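Local coordinates for Serine/threonine-protein kinase Tel1 (Chaetomium thermophilum, PDB 6SKY), which probably acts as a DNA damage sensor that phosphorylates proteins on serine or threonine followed by glutamine, activating checkpoint signalling after genotoxic stress, at residues Ile2283-His2293 with Ala2386-Asp2394; Ala2509-Leu2520 with Asn2545-Ile2555. All coordinates share one frame; numbering follows the deposited sequence.

Interaction 1 of 2, residues Ile2283-His2293 with Ala2386-Asp2394; sequences IEGREAGQVFH and AASDEHDND
His2293 and His2391 lie one over the other as an offset stack, their ring planes 7° apart and their centroids 4.0 Å from each other. With its CG anti to the backbone N (chi1 -179°), the His2293 ring reaches from the helix toward the loop, to His2391, and its CB sits over the face of His2391. At the edge of the His2293 ring, and in its plane, ND1 donates to the syn lone pair of Asp2394 OD1, 2.5 Å away. Imidazole suits this place because it can stack by its face while bonding by its edge; the carboxylate probably helps fix its rotation. With an alanine in place of His2293, the Asp2394 carboxylate would probably lose this donor and the His2391 ring its stacking partner. Packing is also close at Gly2289, where a side chain would crowd Ser2388 OG, and Ala2387 CB lies 4.1 Å from Gly2289 CA. Gly2285 stands at the N-cap position, with a positive phi (111°) that a glycine adopts readily. The contact is looser toward solvent: exposed Arg2286 extends past Glu2390, whose CG lies over one face of the guanidinium, and NH2 to OE2 is a long salt bridge of 3.7 Å. Phe2292, on the buried side, packs on Asn2380 and Ser2384 of the long helix 2348-2387. The contact thus packs one helix start against the loop linking helices 2348-2387 and 2394-2404, within the FAT domain's alpha-solenoid.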
loop_
_atom_site.group_PDB
_atom_site.type_symbol
_atom_site.label_atom_id
_atom_site.label_comp_id
_atom_site.label_asym_id
_atom_site.label_seq_id
_atom_site.Cartn_x
_atom_site.Cartn_y
_atom_site.Cartn_z
ATOM N N ILE A 2283 0.182 39.993 10.067
ATOM C CA ILE A 2283 0.786 39.517 8.828
ATOM C C ILE A 2283 2.220 39.071 9.057
ATOM O O ILE A 2283 3.060 39.179 8.159
ATOM C CB ILE A 2283 0.730 40.591 7.728
ATOM C CG1 ILE A 2283 1.475 41.849 8.159
ATOM C CG2 ILE A 2283 -0.701 40.928 7.385
ATOM C CD1 ILE A 2283 1.397 42.962 7.145
ATOM N N GLU A 2284 2.516 38.558 10.246
ATOM C CA GLU A 2284 3.863 38.100 10.539
ATOM C C GLU A 2284 3.788 36.911 11.480
ATOM O O GLU A 2284 2.852 36.790 12.269
ATOM C CB GLU A 2284 4.702 39.219 11.153
ATOM C CG GLU A 2284 6.198 39.003 11.060
ATOM C CD GLU A 2284 6.780 39.464 9.736
ATOM O OE1 GLU A 2284 6.013 39.927 8.870
ATOM O OE2 GLU A 2284 8.013 39.365 9.564
ATOM N N GLY A 2285 4.775 36.038 11.391
ATOM C CA GLY A 2285 4.833 34.853 12.220
ATOM C C GLY A 2285 4.614 33.594 11.405
ATOM O O GLY A 2285 4.462 33.625 10.186
ATOM N N ARG A 2286 4.599 32.464 12.108
ATOM C CA ARG A 2286 4.426 31.183 11.437
ATOM C C ARG A 2286 2.971 30.831 11.195
ATOM O O ARG A 2286 2.666 30.135 10.223
ATOM C CB ARG A 2286 5.087 30.067 12.238
ATOM C CG ARG A 2286 6.591 30.087 12.146
ATOM C CD ARG A 2286 7.171 28.709 12.369
ATOM N NE ARG A 2286 8.628 28.728 12.330
ATOM C CZ ARG A 2286 9.388 27.654 12.503
ATOM N NH1 ARG A 2286 10.708 27.761 12.456
ATOM N NH2 ARG A 2286 8.828 26.473 12.724
ATOM N N GLU A 2287 2.065 31.298 12.049
ATOM C CA GLU A 2287 0.644 31.086 11.812
ATOM C C GLU A 2287 0.204 31.760 10.519
ATOM O O GLU A 2287 -0.412 31.132 9.646
ATOM C CB GLU A 2287 -0.143 31.617 13.005
ATOM C CG GLU A 2287 -1.636 31.437 12.930
ATOM C CD GLU A 2287 -2.346 32.157 14.058
ATOM O OE1 GLU A 2287 -1.691 32.956 14.756
ATOM O OE2 GLU A 2287 -3.557 31.929 14.247
ATOM N N ALA A 2288 0.528 33.045 10.374
ATOM C CA ALA A 2288 0.187 33.755 9.151
ATOM C C ALA A 2288 0.928 33.179 7.959
ATOM O O ALA A 2288 0.386 33.124 6.854
ATOM C CB ALA A 2288 0.499 35.238 9.304
ATOM N N GLY A 2289 2.172 32.756 8.155
ATOM C CA GLY A 2289 2.894 32.126 7.068
ATOM C C GLY A 2289 2.188 30.892 6.551
ATOM O O GLY A 2289 2.052 30.704 5.343
ATOM N N GLN A 2290 1.708 30.047 7.462
ATOM C CA GLN A 2290 0.994 28.845 7.051
ATOM C C GLN A 2290 -0.303 29.190 6.333
ATOM O O GLN A 2290 -0.619 28.602 5.295
ATOM C CB GLN A 2290 0.726 27.964 8.266
ATOM C CG GLN A 2290 -0.032 26.688 7.973
ATOM C CD GLN A 2290 0.757 25.708 7.134
ATOM O OE1 GLN A 2290 0.838 25.840 5.913
ATOM N NE2 GLN A 2290 1.333 24.707 7.784
ATOM N N VAL A 2291 -1.053 30.162 6.850
ATOM C CA VAL A 2291 -2.310 30.538 6.207
ATOM C C VAL A 2291 -2.067 31.081 4.802
ATOM O O VAL A 2291 -2.765 30.716 3.844
ATOM C CB VAL A 2291 -3.066 31.551 7.081
ATOM C CG1 VAL A 2291 -4.311 32.001 6.401
ATOM C CG2 VAL A 2291 -3.405 30.937 8.397
ATOM N N PHE A 2292 -1.073 31.955 4.651
ATOM C CA PHE A 2292 -0.818 32.584 3.361
ATOM C C PHE A 2292 -0.283 31.587 2.350
ATOM O O PHE A 2292 -0.658 31.634 1.177
ATOM C CB PHE A 2292 0.165 33.733 3.526
ATOM C CG PHE A 2292 -0.390 34.904 4.252
ATOM C CD1 PHE A 2292 -1.671 35.322 4.024
ATOM C CD2 PHE A 2292 0.378 35.594 5.159
ATOM C CE1 PHE A 2292 -2.177 36.398 4.689
ATOM C CE2 PHE A 2292 -0.128 36.667 5.822
ATOM C CZ PHE A 2292 -1.404 37.070 5.586
ATOM N N HIS A 2293 0.591 30.680 2.772
ATOM C CA HIS A 2293 1.062 29.660 1.849
ATOM C C HIS A 2293 -0.068 28.736 1.428
ATOM O O HIS A 2293 -0.162 28.361 0.255
ATOM C CB HIS A 2293 2.189 28.862 2.482
ATOM C CG HIS A 2293 2.745 27.805 1.589
ATOM N ND1 HIS A 2293 3.572 28.091 0.529
ATOM C CD2 HIS A 2293 2.585 26.463 1.594
ATOM C CE1 HIS A 2293 3.904 26.968 -0.081
ATOM N NE2 HIS A 2293 3.314 25.967 0.543
ATOM N N ALA A 2386 7.298 37.069 3.172
ATOM C CA ALA A 2386 7.637 38.126 4.108
ATOM C C ALA A 2386 7.323 37.783 5.552
ATOM O O ALA A 2386 7.678 38.560 6.439
ATOM C CB ALA A 2386 6.894 39.401 3.735
ATOM N N ALA A 2387 6.672 36.654 5.815
ATOM C CA ALA A 2387 6.176 36.328 7.144
ATOM C C ALA A 2387 7.072 35.354 7.893
ATOM O O ALA A 2387 7.440 35.617 9.035
ATOM C CB ALA A 2387 4.758 35.763 7.047
ATOM N N SER A 2388 7.438 34.235 7.284
ATOM C CA SER A 2388 8.238 33.234 7.969
ATOM C C SER A 2388 9.248 32.638 7.001
ATOM O O SER A 2388 9.263 32.957 5.812
ATOM C CB SER A 2388 7.356 32.138 8.572
ATOM O OG SER A 2388 6.806 31.315 7.560
ATOM N N ASP A 2389 10.090 31.754 7.523
ATOM C CA ASP A 2389 11.094 31.054 6.738
ATOM C C ASP A 2389 10.708 29.623 6.414
ATOM O O ASP A 2389 11.499 28.913 5.791
ATOM C CB ASP A 2389 12.432 31.053 7.473
ATOM C CG ASP A 2389 13.206 32.332 7.279
ATOM O OD1 ASP A 2389 12.754 33.387 7.769
ATOM O OD2 ASP A 2389 14.274 32.280 6.637
ATOM N N GLU A 2390 9.521 29.180 6.825
ATOM C CA GLU A 2390 9.133 27.794 6.598
ATOM C C GLU A 2390 9.088 27.472 5.116
ATOM O O GLU A 2390 9.559 26.414 4.689
ATOM C CB GLU A 2390 7.775 27.516 7.232
ATOM C CG GLU A 2390 7.743 27.621 8.732
ATOM C CD GLU A 2390 6.341 27.431 9.288
ATOM O OE1 GLU A 2390 5.411 28.122 8.817
ATOM O OE2 GLU A 2390 6.165 26.582 10.189
ATOM N N HIS A 2391 8.524 28.368 4.321
ATOM C CA HIS A 2391 8.318 28.151 2.895
ATOM C C HIS A 2391 9.168 29.167 2.151
ATOM O O HIS A 2391 8.786 30.333 2.032
ATOM C CB HIS A 2391 6.847 28.290 2.539
ATOM C CG HIS A 2391 5.928 27.650 3.528
ATOM N ND1 HIS A 2391 5.351 28.348 4.565
ATOM C CD2 HIS A 2391 5.489 26.376 3.641
ATOM C CE1 HIS A 2391 4.594 27.532 5.274
ATOM N NE2 HIS A 2391 4.659 26.329 4.733
ATOM N N ASP A 2392 10.327 28.735 1.666
ATOM C CA ASP A 2392 11.226 29.619 0.949
ATOM C C ASP A 2392 11.439 29.232 -0.498
ATOM O O ASP A 2392 12.054 30.006 -1.237
ATOM C CB ASP A 2392 12.587 29.692 1.650
ATOM C CG ASP A 2392 12.613 30.725 2.745
ATOM O OD1 ASP A 2392 11.590 31.413 2.928
ATOM O OD2 ASP A 2392 13.653 30.854 3.420
ATOM N N ASN A 2393 10.964 28.072 -0.929
ATOM C CA ASN A 2393 10.900 27.795 -2.353
ATOM C C ASN A 2393 9.688 28.436 -3.000
ATOM O O ASN A 2393 9.459 28.225 -4.192
ATOM C CB ASN A 2393 10.892 26.292 -2.598
ATOM C CG ASN A 2393 11.979 25.588 -1.836
ATOM O OD1 ASN A 2393 13.159 25.722 -2.151
ATOM N ND2 ASN A 2393 11.592 24.835 -0.818
ATOM N N ASP A 2394 8.901 29.187 -2.235
ATOM C CA ASP A 2394 7.889 30.058 -2.797
ATOM C C ASP A 2394 8.496 31.222 -3.551
ATOM O O ASP A 2394 7.784 31.884 -4.305
ATOM C CB ASP A 2394 6.982 30.585 -1.692
ATOM C CG ASP A 2394 6.079 29.518 -1.128
ATOM O OD1 ASP A 2394 4.989 29.860 -0.628
ATOM O OD2 ASP A 2394 6.448 28.331 -1.204
#

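Interaction 2 of 2, residues Ala2509-Leu2520 with Asn2545-Ile2555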
loop_
_atom_site.group_PDB
_atom_site.type_symbol
_atom_site.label_atom_id
_atom_site.label_comp_id
_atom_site.label_asym_id
_atom_site.label_seq_id
_atom_site.Cartn_x
_atom_site.Cartn_y
_atom_site.Cartn_z
ATOM N N ALA A 2509 36.496 47.432 -5.731
ATOM C CA ALA A 2509 37.372 46.286 -5.531
ATOM C C ALA A 2509 37.036 45.169 -6.508
ATOM O O ALA A 2509 37.923 44.620 -7.169
ATOM C CB ALA A 2509 37.267 45.796 -4.094
ATOM N N ILE A 2510 35.753 44.829 -6.620
ATOM C CA ILE A 2510 35.330 43.772 -7.532
ATOM C C ILE A 2510 35.611 44.169 -8.973
ATOM O O ILE A 2510 36.017 43.338 -9.792
ATOM C CB ILE A 2510 33.844 43.447 -7.303
ATOM C CG1 ILE A 2510 33.682 42.678 -5.999
ATOM C CG2 ILE A 2510 33.270 42.663 -8.460
ATOM C CD1 ILE A 2510 32.292 42.222 -5.748
ATOM N N ASP A 2511 35.458 45.451 -9.289
ATOM C CA ASP A 2511 35.764 45.941 -10.627
ATOM C C ASP A 2511 37.223 45.684 -10.991
ATOM O O ASP A 2511 37.528 44.990 -11.972
ATOM C CB ASP A 2511 35.439 47.430 -10.695
ATOM C CG ASP A 2511 34.923 47.850 -12.039
ATOM O OD1 ASP A 2511 34.679 46.967 -12.879
ATOM O OD2 ASP A 2511 34.759 49.063 -12.262
ATOM N N GLN A 2512 38.143 46.233 -10.194
ATOM C CA GLN A 2512 39.561 46.124 -10.521
ATOM C C GLN A 2512 40.029 44.678 -10.483
ATOM O O GLN A 2512 40.793 44.230 -11.353
ATOM C CB GLN A 2512 40.386 46.964 -9.554
ATOM C CG GLN A 2512 39.926 48.393 -9.406
ATOM C CD GLN A 2512 39.997 49.162 -10.696
ATOM O OE1 GLN A 2512 40.757 48.817 -11.596
ATOM N NE2 GLN A 2512 39.198 50.212 -10.799
ATOM N N THR A 2513 39.574 43.928 -9.484
ATOM C CA THR A 2513 40.003 42.550 -9.342
ATOM C C THR A 2513 39.516 41.690 -10.498
ATOM O O THR A 2513 40.263 40.845 -10.998
ATOM C CB THR A 2513 39.508 42.009 -8.015
ATOM O OG1 THR A 2513 40.182 42.692 -6.956
ATOM C CG2 THR A 2513 39.801 40.554 -7.925
ATOM N N SER A 2514 38.276 41.880 -10.944
ATOM C CA SER A 2514 37.798 41.103 -12.074
ATOM C C SER A 2514 38.545 41.472 -13.343
ATOM O O SER A 2514 38.808 40.606 -14.183
ATOM C CB SER A 2514 36.305 41.312 -12.248
ATOM O OG SER A 2514 35.687 41.397 -10.985
ATOM N N ARG A 2515 38.909 42.747 -13.496
ATOM C CA ARG A 2515 39.693 43.130 -14.665
ATOM C C ARG A 2515 41.025 42.395 -14.698
ATOM O O ARG A 2515 41.427 41.862 -15.738
ATOM C CB ARG A 2515 39.905 44.637 -14.688
ATOM C CG ARG A 2515 38.635 45.401 -14.921
ATOM C CD ARG A 2515 38.908 46.843 -15.252
ATOM N NE ARG A 2515 37.678 47.537 -15.600
ATOM C CZ ARG A 2515 37.095 47.458 -16.790
ATOM N NH1 ARG A 2515 35.974 48.119 -17.027
ATOM N NH2 ARG A 2515 37.632 46.716 -17.745
ATOM N N VAL A 2516 41.717 42.328 -13.560
ATOM C CA VAL A 2516 43.018 41.661 -13.601
ATOM C C VAL A 2516 42.872 40.144 -13.685
ATOM O O VAL A 2516 43.697 39.481 -14.321
ATOM C CB VAL A 2516 43.906 42.079 -12.418
ATOM C CG1 VAL A 2516 44.035 43.579 -12.382
ATOM C CG2 VAL A 2516 43.373 41.554 -11.122
ATOM N N TYR A 2517 41.832 39.564 -13.080
ATOM C CA TYR A 2517 41.603 38.127 -13.237
ATOM C C TYR A 2517 41.343 37.769 -14.690
ATOM O O TYR A 2517 41.860 36.770 -15.194
ATOM C CB TYR A 2517 40.426 37.671 -12.383
ATOM C CG TYR A 2517 40.798 37.061 -11.063
ATOM C CD1 TYR A 2517 41.573 35.932 -11.002
ATOM C CD2 TYR A 2517 40.348 37.604 -9.881
ATOM C CE1 TYR A 2517 41.905 35.373 -9.807
ATOM C CE2 TYR A 2517 40.676 37.051 -8.686
ATOM C CZ TYR A 2517 41.453 35.936 -8.655
ATOM O OH TYR A 2517 41.785 35.377 -7.454
ATOM N N HIS A 2518 40.541 38.573 -15.381
ATOM C CA HIS A 2518 40.262 38.311 -16.785
ATOM C C HIS A 2518 41.506 38.493 -17.642
ATOM O O HIS A 2518 41.753 37.706 -18.564
ATOM C CB HIS A 2518 39.140 39.225 -17.256
ATOM C CG HIS A 2518 38.858 39.132 -18.717
ATOM N ND1 HIS A 2518 38.778 40.241 -19.527
ATOM C CD2 HIS A 2518 38.634 38.065 -19.516
ATOM C CE1 HIS A 2518 38.517 39.861 -20.764
ATOM N NE2 HIS A 2518 38.427 38.545 -20.785
ATOM N N ALA A 2519 42.300 39.529 -17.362
ATOM C CA ALA A 2519 43.539 39.713 -18.108
ATOM C C ALA A 2519 44.472 38.532 -17.915
ATOM O O ALA A 2519 45.108 38.074 -18.867
ATOM C CB ALA A 2519 44.224 41.007 -17.686
ATOM N N LEU A 2520 44.564 38.019 -16.690
ATOM C CA LEU A 2520 45.395 36.848 -16.444
ATOM C C LEU A 2520 44.842 35.618 -17.146
ATOM O O LEU A 2520 45.605 34.788 -17.647
ATOM C CB LEU A 2520 45.512 36.599 -14.947
ATOM C CG LEU A 2520 46.334 35.392 -14.525
ATOM C CD1 LEU A 2520 47.804 35.693 -14.666
ATOM C CD2 LEU A 2520 46.001 35.035 -13.109
ATOM N N ASN A 2545 51.084 43.095 -12.638
ATOM C CA ASN A 2545 49.890 43.925 -12.526
ATOM C C ASN A 2545 48.827 43.237 -11.681
ATOM O O ASN A 2545 48.176 43.876 -10.845
ATOM C CB ASN A 2545 49.348 44.248 -13.915
ATOM C CG ASN A 2545 48.175 45.191 -13.871
ATOM O OD1 ASN A 2545 48.012 45.946 -12.918
ATOM N ND2 ASN A 2545 47.347 45.154 -14.906
ATOM N N PHE A 2546 48.660 41.926 -11.870
ATOM C CA PHE A 2546 47.703 41.156 -11.089
ATOM C C PHE A 2546 48.039 41.197 -9.607
ATOM O O PHE A 2546 47.173 41.471 -8.772
ATOM C CB PHE A 2546 47.679 39.720 -11.606
ATOM C CG PHE A 2546 46.922 38.769 -10.737
ATOM C CD1 PHE A 2546 45.553 38.674 -10.826
ATOM C CD2 PHE A 2546 47.583 37.955 -9.845
ATOM C CE1 PHE A 2546 44.862 37.806 -10.040
ATOM C CE2 PHE A 2546 46.893 37.088 -9.053
ATOM C CZ PHE A 2546 45.529 37.016 -9.150
ATOM N N LEU A 2547 49.297 40.929 -9.260
ATOM C CA LEU A 2547 49.672 40.886 -7.850
ATOM C C LEU A 2547 49.539 42.251 -7.191
ATOM O O LEU A 2547 49.060 42.355 -6.056
ATOM C CB LEU A 2547 51.091 40.358 -7.701
ATOM C CG LEU A 2547 51.193 38.841 -7.756
ATOM C CD1 LEU A 2547 52.634 38.440 -7.748
ATOM C CD2 LEU A 2547 50.473 38.246 -6.573
ATOM N N SER A 2548 49.947 43.312 -7.887
ATOM C CA SER A 2548 49.803 44.651 -7.326
ATOM C C SER A 2548 48.338 44.999 -7.107
ATOM O O SER A 2548 47.946 45.425 -6.011
ATOM C CB SER A 2548 50.474 45.669 -8.241
ATOM O OG SER A 2548 50.121 45.426 -9.587
ATOM N N THR A 2549 47.505 44.815 -8.138
ATOM C CA THR A 2549 46.090 45.145 -8.010
ATOM C C THR A 2549 45.429 44.333 -6.914
ATOM O O THR A 2549 44.539 44.827 -6.216
ATOM C CB THR A 2549 45.371 44.904 -9.327
ATOM O OG1 THR A 2549 46.172 45.399 -10.404
ATOM C CG2 THR A 2549 44.038 45.613 -9.327
ATOM N N MET A 2550 45.848 43.083 -6.745
ATOM C CA MET A 2550 45.230 42.258 -5.724
ATOM C C MET A 2550 45.691 42.652 -4.331
ATOM O O MET A 2550 44.945 42.480 -3.362
ATOM C CB MET A 2550 45.528 40.792 -5.995
ATOM C CG MET A 2550 44.494 39.875 -5.417
ATOM S SD MET A 2550 42.889 40.122 -6.174
ATOM C CE MET A 2550 43.341 39.945 -7.883
ATOM N N SER A 2551 46.908 43.180 -4.203
ATOM C CA SER A 2551 47.330 43.699 -2.906
ATOM C C SER A 2551 46.585 44.978 -2.556
ATOM O O SER A 2551 46.215 45.188 -1.397
ATOM C CB SER A 2551 48.835 43.942 -2.903
ATOM O OG SER A 2551 49.208 44.750 -4.000
ATOM N N ASN A 2552 46.350 45.845 -3.541
ATOM C CA ASN A 2552 45.708 47.124 -3.258
ATOM C C ASN A 2552 44.211 47.008 -3.000
ATOM O O ASN A 2552 43.638 47.913 -2.389
ATOM C CB ASN A 2552 45.940 48.101 -4.411
ATOM C CG ASN A 2552 47.398 48.230 -4.780
ATOM O OD1 ASN A 2552 47.742 48.338 -5.954
ATOM N ND2 ASN A 2552 48.268 48.213 -3.779
ATOM N N ASN A 2553 43.569 45.936 -3.452
ATOM C CA ASN A 2553 42.119 45.767 -3.317
ATOM C C ASN A 2553 41.796 44.473 -2.588
ATOM O O ASN A 2553 41.926 43.386 -3.180
ATOM C CB ASN A 2553 41.452 45.764 -4.688
ATOM C CG ASN A 2553 41.627 47.060 -5.424
ATOM O OD1 ASN A 2553 42.169 47.090 -6.522
ATOM N ND2 ASN A 2553 41.155 48.144 -4.830
ATOM N N PRO A 2554 41.355 44.518 -1.337
ATOM C CA PRO A 2554 41.043 43.273 -0.626
ATOM C C PRO A 2554 39.606 42.810 -0.812
ATOM O O PRO A 2554 38.663 43.565 -0.570
ATOM C CB PRO A 2554 41.330 43.634 0.835
ATOM C CG PRO A 2554 41.225 45.139 0.901
ATOM C CD PRO A 2554 41.131 45.697 -0.492
ATOM N N ILE A 2555 39.437 41.561 -1.233
ATOM C CA ILE A 2555 38.126 40.944 -1.436
ATOM C C ILE A 2555 38.180 39.522 -0.910
ATOM O O ILE A 2555 39.265 38.962 -0.713
ATOM C CB ILE A 2555 37.724 40.926 -2.918
ATOM C CG1 ILE A 2555 38.740 40.114 -3.709
ATOM C CG2 ILE A 2555 37.616 42.315 -3.461
ATOM C CD1 ILE A 2555 38.229 39.641 -5.008
#
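Helices 2509-2520 and 2545-2552 run nearly antiparallel, at 160° between their directions, with their axes 9.4 Å apart at closest approach, and past Asn2553 the chain turns across toward the first helix, placing Ile2555 beside Ala2509. Val2516 packs against three residues of the facing helix and divides its contacts between its two branches. Its CG1 meets the Thr2549 side chain tip to tip, while CG2 touches both Phe2546 CD1 and Met2550 CE, each at 3.6 Å; a beta-branched residue thus fills two directions at once. Phe2546, with CG anti to the backbone N (chi1 170°), swings its ring across to the facing helix. There its edge points at the face of Tyr2517 in a T-shaped pair, planes 69° apart, and CE1 comes within 3.8 Å of Tyr2517 CE1, while Leu2520 CD2 lies over the centre of one Phe2546 face. The Met2550 chain, bent at its last two torsions, brings SD 3.6 Å from Thr2513 CG2 and makes an oblique Met-aromatic contact with Tyr2517. The same Thr2513 methyl meets Ile2555 CD1 end to end, and the small Ala2509 lets its CB come 3.6 Å from Ile2555 CG2. Threonine serves here because each hydroxyl is bonded back to its own helix, Thr2513 OG1 to Ala2509 O and Thr2549 OG1 to Asn2545 O, and so can lie in an apolar interface beside its methyl. Tyr2517 OH bonds Gln2607, and Phe2546 meets Phe2579 edge-to-face, so this antiparallel helix pair packs on the beta-sheet, consistent with the N-lobe of PI3K-like kinases.

How the interactions relate
The two contacts hold different elements and follow one another along the chain, with centres 42 Å apart and nearest atoms about 24 Å apart. Interaction 1 belongs to the helical FAT region and is only partly buried; its chemistry is mostly polar, resting on imidazoles, carboxylates and a guanidinium, with glycines and alanines where backbones approach. Interaction 2 is a buried helix-helix interface beside the antiparallel sheet, probably of the kinase N-lobe, built from branched, sulfur-containing and aromatic side chains, with no hydrogen bond across it. One joins a helix to a loop, the other two helices backed by a beta-sheet. Neither is at an annotated site, although the Tyr2517 side chain in interaction 2 lies about 14 Å from the bound ATP analogue.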